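Local coordinates for teichoic acid biosynthesis protein F (Staphylococcus epidermidis, PDB 3L7I) that probably takes part in teichoic acid biosynthesis and has a GT-B-type fold built around two parallel beta sheets, at residues H325-N328 and I329-R333; K363-D367 and S368-I372; N471-R474 and E475-R478; I507-P510 and R511-V514. One frame throughout, in Å; residues are numbered along the deposited sequence.

Interaction 1: residues H325-N328 and I329-R333; sequences HVKN and IVLRR. With SO4 (sulfate ion), chain F.
N328 and R333 meet where the helix runs out: OD1 of the amide lies 3.3 Å from CB of R333, and the two side chains cross at about a right angle. R333 is bent at chi2, which sends its guanidinium beside K327 toward a sulfate ion. NH2 of R333 donates to sulfate O1 at 3.2 Å, the oxygen lying at the edge of the guanidinium in its plane, while NH1 makes a weak bond to O4. K327 starts out extended and bends at chi3 (54°), bringing NZ within 3.1 Å of the same sulfate O4. Two long cationic chains suit this place, where the anion would probably offset their like charges; R320 of the second subunit is a further donor.

Behind these groups, the bond from L331 N to K327 O (2.8 Å) belongs to the last helical turn. R332, with phi of 68°, breaks the helix and turns R333 back. The amide of N328 is held by its ND2, bonded to S339, which H325 ND1 also reaches. V326 and V330, one turn apart, present beta-branched apolar surface to two neighbouring subunits. Helix 316-331 thus packs on helix 336-344 of its own chain and on other copies of the protein.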
loop_
_atom_site.group_PDB
_atom_site.type_symbol
_atom_site.label_atom_id
_atom_site.label_comp_id
_atom_site.label_asym_id
_atom_site.label_seq_id
_atom_site.Cartn_x
_atom_site.Cartn_y
_atom_site.Cartn_z
ATOM N N HIS A 325 -6.563 -5.742 7.872
ATOM C CA HIS A 325 -5.917 -7.000 8.207
ATOM C C HIS A 325 -4.411 -7.042 7.853
ATOM O O HIS A 325 -3.627 -7.661 8.587
ATOM C CB HIS A 325 -6.664 -8.152 7.554
ATOM C CG HIS A 325 -6.174 -9.496 7.975
ATOM N ND1 HIS A 325 -6.145 -9.895 9.300
ATOM C CD2 HIS A 325 -5.689 -10.536 7.259
ATOM C CE1 HIS A 325 -5.669 -11.123 9.370
ATOM N NE2 HIS A 325 -5.382 -11.537 8.146
ATOM N N VAL A 326 -4.013 -6.383 6.752
ATOM C CA VAL A 326 -2.609 -6.306 6.402
ATOM C C VAL A 326 -1.924 -5.556 7.506
ATOM O O VAL A 326 -0.913 -6.017 8.039
ATOM C CB VAL A 326 -2.361 -5.530 5.098
ATOM C CG1 VAL A 326 -0.838 -5.280 4.879
ATOM C CG2 VAL A 326 -2.982 -6.246 3.901
ATOM N N LYS A 327 -2.485 -4.394 7.840
ATOM C CA LYS A 327 -1.997 -3.590 8.953
ATOM C C LYS A 327 -1.767 -4.463 10.192
ATOM O O LYS A 327 -0.642 -4.554 10.674
ATOM C CB LYS A 327 -2.942 -2.406 9.254
ATOM C CG LYS A 327 -2.365 -1.351 10.211
ATOM C CD LYS A 327 -3.212 -0.099 10.292
ATOM C CE LYS A 327 -4.688 -0.408 10.648
ATOM N NZ LYS A 327 -5.569 0.826 10.881
ATOM N N ASN A 328 -2.809 -5.124 10.688
ATOM C CA ASN A 328 -2.658 -5.955 11.877
ATOM C C ASN A 328 -1.647 -7.099 11.747
ATOM O O ASN A 328 -0.927 -7.423 12.706
ATOM C CB ASN A 328 -4.000 -6.528 12.298
ATOM C CG ASN A 328 -4.921 -5.478 12.862
ATOM O OD1 ASN A 328 -4.471 -4.409 13.330
ATOM N ND2 ASN A 328 -6.230 -5.761 12.815
ATOM N N ILE A 329 -1.595 -7.733 10.582
ATOM C CA ILE A 329 -0.598 -8.767 10.402
ATOM C C ILE A 329 0.836 -8.214 10.461
ATOM O O ILE A 329 1.675 -8.729 11.190
ATOM C CB ILE A 329 -0.774 -9.589 9.105
ATOM C CG1 ILE A 329 -1.390 -10.947 9.415
ATOM C CG2 ILE A 329 0.584 -9.928 8.544
ATOM C CD1 ILE A 329 -2.824 -10.932 9.541
ATOM N N VAL A 330 1.141 -7.193 9.679
ATOM C CA VAL A 330 2.523 -6.717 9.653
ATOM C C VAL A 330 2.913 -6.010 10.941
ATOM O O VAL A 330 4.059 -6.076 11.355
ATOM C CB VAL A 330 2.754 -5.767 8.499
ATOM C CG1 VAL A 330 4.126 -5.122 8.607
ATOM C CG2 VAL A 330 2.554 -6.505 7.202
ATOM N N LEU A 331 1.957 -5.312 11.554
ATOM C CA LEU A 331 2.227 -4.578 12.789
ATOM C C LEU A 331 2.201 -5.466 14.028
ATOM O O LEU A 331 2.626 -5.030 15.119
ATOM C CB LEU A 331 1.311 -3.366 12.947
ATOM C CG LEU A 331 1.771 -2.297 11.969
ATOM C CD1 LEU A 331 1.234 -0.946 12.293
ATOM C CD2 LEU A 331 3.286 -2.277 11.937
ATOM N N ARG A 332 1.732 -6.706 13.859
ATOM C CA ARG A 332 1.731 -7.668 14.945
ATOM C C ARG A 332 0.746 -7.285 16.065
ATOM O O ARG A 332 0.876 -7.739 17.200
ATOM C CB ARG A 332 3.154 -7.830 15.467
ATOM C CG ARG A 332 4.013 -8.690 14.546
ATOM C CD ARG A 332 5.483 -8.252 14.529
ATOM N NE ARG A 332 6.044 -7.983 15.864
ATOM C CZ ARG A 332 7.190 -7.333 16.086
ATOM N NH1 ARG A 332 7.913 -6.877 15.061
ATOM N NH2 ARG A 332 7.614 -7.132 17.331
ATOM N N ARG A 333 -0.220 -6.427 15.708
ATOM C CA ARG A 333 -1.390 -6.099 16.508
ATOM C C ARG A 333 -2.125 -7.384 16.949
ATOM O O ARG A 333 -2.165 -8.378 16.229
ATOM C CB ARG A 333 -2.343 -5.189 15.702
ATOM C CG ARG A 333 -2.198 -3.657 15.876
ATOM C CD ARG A 333 -0.759 -3.253 15.788
ATOM N NE ARG A 333 -0.438 -1.822 15.594
ATOM C CZ ARG A 333 -1.261 -0.853 15.181
ATOM N NH1 ARG A 333 -2.540 -1.105 14.914
ATOM N NH2 ARG A 333 -0.785 0.388 15.041
HETATM S S SO4 F . -3.493 2.952 13.199
HETATM O O1 SO4 F . -2.151 2.955 13.762
HETATM O O2 SO4 F . -4.259 4.062 13.758
HETATM O O3 SO4 F . -3.394 3.140 11.749
HETATM O O4 SO4 F . -4.125 1.669 13.536
#

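Interaction 2: residues K363-D367 and S368-I372; sequences KNYSD and SPKYI
The backbone O of D367 draws in two amides of the following helical turn, K370 N at 2.9 Å and Y371 N at 3.4 Å, both through weak hydrogen bonds. It also lies at the edge of the Y371 ring and in its plane, 3.3 Å from CD1. K370 N is shared, for it donates to S366 O as well (3.1 Å), approaching from above that carbonyl's plane. The D367 carboxylate folds back on its own neighbour: S368 N reaches OD1 at 2.9 Å, nearly straight but from above the carboxylate plane. An acid suits the start of a helix, where its negative charge would be favoured by the N-H groups of the first turn, and P369 fits that turn, where an amide hydrogen is not needed for the helical ladder.

Above this turn, the K370 chain crosses the Y365 ring at about a right angle. CB stands over one face, offset toward the rim, and CD touches CE2 of Y365 at 3.5 Å. With CG anti to the backbone N (chi1 154°) and the rest extended, the lysine's methylenes sweep across the aromatic group. Y365 OH is bonded to E374, and Y371 OH to D608. Strand 354-358, this loop and helix 367-379 lead on to parallel strand 384-389, forming a beta-alpha-beta crossover of the Rossmann-like sheet characteristic of GT-B proteins.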
loop_
_atom_site.group_PDB
_atom_site.type_symbol
_atom_site.label_atom_id
_atom_site.label_comp_id
_atom_site.label_asym_id
_atom_site.label_seq_id
_atom_site.Cartn_x
_atom_site.Cartn_y
_atom_site.Cartn_z
ATOM N N LYS A 363 -17.309 -13.619 32.131
ATOM C CA LYS A 363 -16.614 -13.653 33.387
ATOM C C LYS A 363 -16.889 -14.962 34.061
ATOM O O LYS A 363 -16.158 -15.370 34.936
ATOM C CB LYS A 363 -17.008 -12.484 34.287
ATOM C CG LYS A 363 -17.975 -12.827 35.419
ATOM C CD LYS A 363 -17.915 -11.798 36.565
ATOM C CE LYS A 363 -19.051 -12.015 37.580
ATOM N NZ LYS A 363 -19.016 -10.976 38.697
ATOM N N ASN A 364 -17.924 -15.649 33.620
ATOM C CA ASN A 364 -18.526 -16.679 34.438
ATOM C C ASN A 364 -19.147 -17.780 33.672
ATOM O O ASN A 364 -19.530 -17.614 32.522
ATOM C CB ASN A 364 -19.679 -16.070 35.213
ATOM C CG ASN A 364 -19.291 -15.699 36.583
ATOM O OD1 ASN A 364 -18.131 -15.879 36.970
ATOM N ND2 ASN A 364 -20.238 -15.184 37.353
ATOM N N TYR A 365 -19.294 -18.908 34.344
ATOM C CA TYR A 365 -20.286 -19.877 33.947
ATOM C C TYR A 365 -21.411 -19.700 34.948
ATOM O O TYR A 365 -21.290 -20.122 36.088
ATOM C CB TYR A 365 -19.718 -21.287 33.996
ATOM C CG TYR A 365 -20.777 -22.343 33.843
ATOM C CD1 TYR A 365 -21.401 -22.564 32.615
ATOM C CD2 TYR A 365 -21.180 -23.108 34.938
ATOM C CE1 TYR A 365 -22.392 -23.523 32.478
ATOM C CE2 TYR A 365 -22.166 -24.064 34.819
ATOM C CZ TYR A 365 -22.771 -24.274 33.587
ATOM O OH TYR A 365 -23.744 -25.252 33.477
ATOM N N SER A 366 -22.489 -19.040 34.544
ATOM C CA SER A 366 -23.520 -18.645 35.499
ATOM C C SER A 366 -24.788 -18.084 34.859
ATOM O O SER A 366 -24.949 -18.075 33.631
ATOM C CB SER A 366 -22.971 -17.595 36.476
ATOM O OG SER A 366 -22.793 -16.320 35.848
ATOM N N ASP A 367 -25.681 -17.614 35.726
ATOM C CA ASP A 367 -26.902 -16.917 35.336
ATOM C C ASP A 367 -27.778 -17.704 34.388
ATOM O O ASP A 367 -27.685 -18.914 34.292
ATOM C CB ASP A 367 -26.615 -15.528 34.755
ATOM C CG ASP A 367 -27.737 -14.523 35.071
ATOM O OD1 ASP A 367 -28.492 -14.138 34.132
ATOM O OD2 ASP A 367 -27.881 -14.143 36.268
ATOM N N SER A 368 -28.635 -16.985 33.688
ATOM C CA SER A 368 -29.633 -17.587 32.839
ATOM C C SER A 368 -29.061 -18.399 31.675
ATOM O O SER A 368 -29.649 -19.404 31.283
ATOM C CB SER A 368 -30.590 -16.514 32.334
ATOM O OG SER A 368 -31.640 -16.334 33.252
ATOM N N PRO A 369 -27.930 -17.964 31.098
ATOM C CA PRO A 369 -27.315 -18.849 30.099
ATOM C C PRO A 369 -26.950 -20.222 30.687
ATOM O O PRO A 369 -27.080 -21.252 29.996
ATOM C CB PRO A 369 -26.054 -18.091 29.695
ATOM C CG PRO A 369 -26.435 -16.666 29.885
ATOM C CD PRO A 369 -27.292 -16.641 31.127
ATOM N N LYS A 370 -26.498 -20.229 31.943
ATOM C CA LYS A 370 -26.080 -21.464 32.571
ATOM C C LYS A 370 -27.243 -22.466 32.577
ATOM O O LYS A 370 -27.076 -23.628 32.163
ATOM C CB LYS A 370 -25.523 -21.211 33.981
ATOM C CG LYS A 370 -25.641 -22.422 34.951
ATOM C CD LYS A 370 -24.776 -22.248 36.202
ATOM C CE LYS A 370 -25.275 -23.079 37.393
ATOM N NZ LYS A 370 -24.233 -23.211 38.477
ATOM N N TYR A 371 -28.419 -22.005 33.011
ATOM C CA TYR A 371 -29.595 -22.867 33.108
ATOM C C TYR A 371 -30.186 -23.264 31.752
ATOM O O TYR A 371 -30.678 -24.383 31.596
ATOM C CB TYR A 371 -30.651 -22.241 34.020
ATOM C CG TYR A 371 -30.196 -22.223 35.459
ATOM C CD1 TYR A 371 -29.382 -21.202 35.933
ATOM C CD2 TYR A 371 -30.552 -23.242 36.337
ATOM C CE1 TYR A 371 -28.947 -21.192 37.238
ATOM C CE2 TYR A 371 -30.124 -23.240 37.640
ATOM C CZ TYR A 371 -29.317 -22.212 38.086
ATOM O OH TYR A 371 -28.884 -22.203 39.389
ATOM N N ILE A 372 -30.135 -22.362 30.776
ATOM C CA ILE A 372 -30.573 -22.711 29.437
ATOM C C ILE A 372 -29.710 -23.884 28.989
ATOM O O ILE A 372 -30.224 -24.881 28.477
ATOM C CB ILE A 372 -30.489 -21.504 28.448
ATOM C CG1 ILE A 372 -31.514 -20.431 28.837
ATOM C CG2 ILE A 372 -30.718 -21.947 27.001
ATOM C CD1 ILE A 372 -31.390 -19.125 28.037
#

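Interaction 3: residues N471-R474 and E475-R478; sequences NFNR and ETSR
F472 and T476, one helical turn apart, meet edge-on: the methyl CG2 of T476 lies in the plane of the phenyl ring, 3.7 Å from CD1, and the two side chains cross at about a right angle. The threonine has its hydroxyl between the backbone N and the carbonyl carbon (chi1 76°), which leaves CG2, anti to the carbonyl carbon, to meet the rim of the ring while OG1 is bonded to F497 O. A beta-branched residue with one polar and one apolar arm can serve both sides at once. The ring itself makes a cation-pi contact with R426.

S477 turns its hydroxyl back on the helix, giving a hydrogen bond from OG to R474 O of 2.9 Å, the donor being tilted 34° from the carbonyl plane. Serine is short enough to reach a carbonyl three residues back in this way. The methylenes of R478 come to that same oxygen, with CG 3.3 Å away.

Bends at chi2 in E475 and at chi3 in R478 bring carboxylate and guanidinium together beside the backbone. NH1 of R478 forms a salt bridge to OE1 of E475 at 2.6 Å, meeting the oxygen on its syn side and close to the guanidinium plane; NE adds a weak bond at 3.0 Å. The other carboxylate oxygen, OE2, is gripped by Y439 OH, W479 NE1 and T427 N, which pins the glutamate in its buried place. Helix 465-476 is the crossover helix of the beta-alpha-beta unit that joins parallel strands 438-441 and 481-484.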
loop_
_atom_site.group_PDB
_atom_site.type_symbol
_atom_site.label_atom_id
_atom_site.label_comp_id
_atom_site.label_asym_id
_atom_site.label_seq_id
_atom_site.Cartn_x
_atom_site.Cartn_y
_atom_site.Cartn_z
ATOM N N ASN A 471 -24.683 3.421 20.195
ATOM C CA ASN A 471 -24.056 2.112 20.233
ATOM C C ASN A 471 -24.926 1.079 20.905
ATOM O O ASN A 471 -24.927 -0.084 20.507
ATOM C CB ASN A 471 -22.706 2.169 20.931
ATOM C CG ASN A 471 -21.636 2.773 20.061
ATOM O OD1 ASN A 471 -21.725 2.736 18.828
ATOM N ND2 ASN A 471 -20.618 3.353 20.694
ATOM N N PHE A 472 -25.651 1.502 21.935
ATOM C CA PHE A 472 -26.500 0.588 22.659
ATOM C C PHE A 472 -27.623 0.214 21.708
ATOM O O PHE A 472 -28.109 -0.919 21.691
ATOM C CB PHE A 472 -27.056 1.263 23.907
ATOM C CG PHE A 472 -27.331 0.320 25.035
ATOM C CD1 PHE A 472 -28.145 -0.782 24.853
ATOM C CD2 PHE A 472 -26.785 0.541 26.281
ATOM C CE1 PHE A 472 -28.394 -1.649 25.886
ATOM C CE2 PHE A 472 -27.039 -0.326 27.323
ATOM C CZ PHE A 472 -27.845 -1.412 27.125
ATOM N N ASN A 473 -28.031 1.170 20.896
ATOM C CA ASN A 473 -29.131 0.948 19.993
ATOM C C ASN A 473 -28.717 -0.061 18.949
ATOM O O ASN A 473 -29.522 -0.891 18.539
ATOM C CB ASN A 473 -29.567 2.274 19.347
ATOM C CG ASN A 473 -30.788 2.115 18.462
ATOM O OD1 ASN A 473 -31.373 1.028 18.382
ATOM N ND2 ASN A 473 -31.175 3.192 17.786
ATOM N N ARG A 474 -27.455 0.015 18.528
ATOM C CA ARG A 474 -26.889 -0.916 17.563
ATOM C C ARG A 474 -26.960 -2.361 18.076
ATOM O O ARG A 474 -27.294 -3.282 17.320
ATOM C CB ARG A 474 -25.432 -0.557 17.264
ATOM C CG ARG A 474 -25.217 0.400 16.113
ATOM C CD ARG A 474 -23.735 0.833 15.969
ATOM N NE ARG A 474 -23.627 2.210 15.459
ATOM C CZ ARG A 474 -22.705 2.641 14.590
ATOM N NH1 ARG A 474 -21.792 1.793 14.111
ATOM N NH2 ARG A 474 -22.697 3.913 14.180
ATOM N N GLU A 475 -26.630 -2.556 19.355
ATOM C CA GLU A 475 -26.594 -3.882 19.953
ATOM C C GLU A 475 -27.988 -4.462 20.091
ATOM O O GLU A 475 -28.207 -5.622 19.737
ATOM C CB GLU A 475 -25.892 -3.849 21.311
ATOM C CG GLU A 475 -26.180 -5.036 22.262
ATOM C CD GLU A 475 -25.697 -6.391 21.737
ATOM O OE1 GLU A 475 -25.218 -6.428 20.575
ATOM O OE2 GLU A 475 -25.807 -7.410 22.468
ATOM N N THR A 476 -28.939 -3.676 20.589
ATOM C CA THR A 476 -30.256 -4.260 20.805
ATOM C C THR A 476 -30.927 -4.562 19.466
ATOM O O THR A 476 -31.742 -5.487 19.364
ATOM C CB THR A 476 -31.174 -3.395 21.669
ATOM O OG1 THR A 476 -31.666 -2.296 20.893
ATOM C CG2 THR A 476 -30.436 -2.897 22.881
ATOM N N SER A 477 -30.580 -3.799 18.436
ATOM C CA SER A 477 -31.189 -4.047 17.143
ATOM C C SER A 477 -30.867 -5.454 16.638
ATOM O O SER A 477 -31.524 -5.952 15.734
ATOM C CB SER A 477 -30.750 -3.005 16.108
ATOM O OG SER A 477 -29.543 -3.391 15.440
ATOM N N ARG A 478 -29.848 -6.080 17.206
ATOM C CA ARG A 478 -29.416 -7.395 16.756
ATOM C C ARG A 478 -30.065 -8.531 17.571
ATOM O O ARG A 478 -29.968 -9.701 17.200
ATOM C CB ARG A 478 -27.884 -7.522 16.848
ATOM C CG ARG A 478 -27.090 -6.370 16.266
ATOM C CD ARG A 478 -25.605 -6.669 16.262
ATOM N NE ARG A 478 -25.066 -6.899 17.604
ATOM C CZ ARG A 478 -23.856 -7.407 17.835
ATOM N NH1 ARG A 478 -23.429 -7.600 19.075
ATOM N NH2 ARG A 478 -23.076 -7.738 16.809
#

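Interaction 4: residues I507-P510 and R511-V514; sequences IGYP and RNDV
R511 sets its CG between its backbone N and carbonyl carbon (chi1 52°), and further bends at chi2 and chi3 lay the chain alongside Y509, pointing the same way. CG of R511 touches CB of Y509 at 3.4 Å. Farther out the guanidinium spreads over the ring face as a cation-pi pair, CZ standing 4.8 Å from the ring centroid with the two planes 26° apart. N512 takes the edge of the same ring: its ND2 lies in the ring plane, 3.7 Å from CD2, while the amide is turned 80° to the aromatic plane. An aromatic side chain suits this place, offering a face to the cation and an edge to the amide.

Two overlapping turns bring these groups together. N512 N bonds to Y509 O at 2.8 Å and D513 N to P510 O at 3.0 Å, both donors above the carbonyl planes. P510, with phi held by its ring, suits the second position of the first turn. Outside the segments, R511 forms salt bridges with D629 and D367, N512 ND2 also donates to D629, and the D513 carboxylate accepts from S707 OG and A706 N.

The loop follows 504-506, an edge strand of the first sheet, and leads through helix 513-517 toward the second. Such a connection, with the C-terminal helix 706-721 packed against it, is characteristic of the two-domain GT-B fold.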
loop_
_atom_site.group_PDB
_atom_site.type_symbol
_atom_site.label_atom_id
_atom_site.label_comp_id
_atom_site.label_asym_id
_atom_site.label_seq_id
_atom_site.Cartn_x
_atom_site.Cartn_y
_atom_site.Cartn_z
ATOM N N ILE A 507 -41.481 -14.670 29.903
ATOM C CA ILE A 507 -41.544 -16.039 30.392
ATOM C C ILE A 507 -40.863 -16.220 31.731
ATOM O O ILE A 507 -41.065 -17.232 32.381
ATOM C CB ILE A 507 -40.919 -17.015 29.393
ATOM C CG1 ILE A 507 -39.478 -16.585 29.064
ATOM C CG2 ILE A 507 -41.779 -17.120 28.137
ATOM C CD1 ILE A 507 -38.731 -17.595 28.212
ATOM N N GLY A 508 -40.056 -15.234 32.134
ATOM C CA GLY A 508 -39.352 -15.273 33.407
ATOM C C GLY A 508 -37.922 -15.710 33.191
ATOM O O GLY A 508 -37.574 -16.212 32.128
ATOM N N TYR A 509 -37.080 -15.515 34.195
ATOM C CA TYR A 509 -35.652 -15.805 34.061
ATOM C C TYR A 509 -35.319 -17.280 34.266
ATOM O O TYR A 509 -35.732 -17.903 35.250
ATOM C CB TYR A 509 -34.839 -14.932 35.012
ATOM C CG TYR A 509 -34.736 -13.518 34.543
ATOM C CD1 TYR A 509 -34.270 -13.247 33.270
ATOM C CD2 TYR A 509 -35.097 -12.453 35.357
ATOM C CE1 TYR A 509 -34.165 -11.966 32.802
ATOM C CE2 TYR A 509 -34.994 -11.148 34.896
ATOM C CZ TYR A 509 -34.525 -10.915 33.607
ATOM O OH TYR A 509 -34.401 -9.646 33.077
ATOM N N PRO A 510 -34.579 -17.853 33.316
ATOM C CA PRO A 510 -34.162 -19.240 33.505
ATOM C C PRO A 510 -33.425 -19.406 34.830
ATOM O O PRO A 510 -33.550 -20.448 35.483
ATOM C CB PRO A 510 -33.224 -19.468 32.316
ATOM C CG PRO A 510 -33.816 -18.623 31.249
ATOM C CD PRO A 510 -34.287 -17.365 31.960
ATOM N N ARG A 511 -32.674 -18.374 35.219
ATOM C CA ARG A 511 -31.845 -18.403 36.419
ATOM C C ARG A 511 -32.722 -18.452 37.648
ATOM O O ARG A 511 -32.253 -18.776 38.744
ATOM C CB ARG A 511 -31.011 -17.137 36.498
ATOM C CG ARG A 511 -31.865 -15.907 36.369
ATOM C CD ARG A 511 -31.556 -14.880 37.412
ATOM N NE ARG A 511 -30.816 -13.776 36.823
ATOM C CZ ARG A 511 -30.994 -12.495 37.153
ATOM N NH1 ARG A 511 -30.269 -11.549 36.547
ATOM N NH2 ARG A 511 -31.896 -12.160 38.078
ATOM N N ASN A 512 -33.993 -18.100 37.458
ATOM C CA ASN A 512 -34.963 -18.066 38.544
ATOM C C ASN A 512 -35.694 -19.396 38.713
ATOM O O ASN A 512 -36.333 -19.622 39.739
ATOM C CB ASN A 512 -35.965 -16.921 38.348
ATOM C CG ASN A 512 -35.394 -15.549 38.728
ATOM O OD1 ASN A 512 -34.344 -15.451 39.357
ATOM N ND2 ASN A 512 -36.102 -14.480 38.338
ATOM N N ASP A 513 -35.569 -20.276 37.717
ATOM C CA ASP A 513 -36.242 -21.578 37.711
ATOM C C ASP A 513 -36.153 -22.265 39.077
ATOM O O ASP A 513 -37.182 -22.617 39.679
ATOM C CB ASP A 513 -35.658 -22.502 36.626
ATOM C CG ASP A 513 -36.231 -22.232 35.214
ATOM O OD1 ASP A 513 -37.175 -21.414 35.078
ATOM O OD2 ASP A 513 -35.728 -22.859 34.239
ATOM N N VAL A 514 -34.925 -22.446 39.564
ATOM C CA VAL A 514 -34.679 -23.099 40.857
ATOM C C VAL A 514 -35.478 -22.495 42.028
ATOM O O VAL A 514 -35.804 -23.203 42.978
ATOM C CB VAL A 514 -33.162 -23.095 41.235
ATOM C CG1 VAL A 514 -32.469 -24.370 40.810
ATOM C CG2 VAL A 514 -32.486 -21.890 40.645
#

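In the fold
Interactions 2 and 4 touch directly, their centres 11 Å apart. D367 OD2 forms a salt bridge with R511 NE at 3.0 Å, and S368 OG probably bonds to R511 N, also at 3.0 Å; the start of helix 367-379 is thereby tied to the loop leaving the first sheet. Interaction 3 belongs to the same half but stands apart, its nearest atoms about 12 Å from interaction 2 and about 12 Å from interaction 4. Interaction 1 is peripheral, its centre 36 Å from that of the chain and 45 Å from that of interaction 4. Its sulfate, probably from the crystallisation liquor, lies between two subunits, whereas no other chain of the assembly touches interactions 2 to 4.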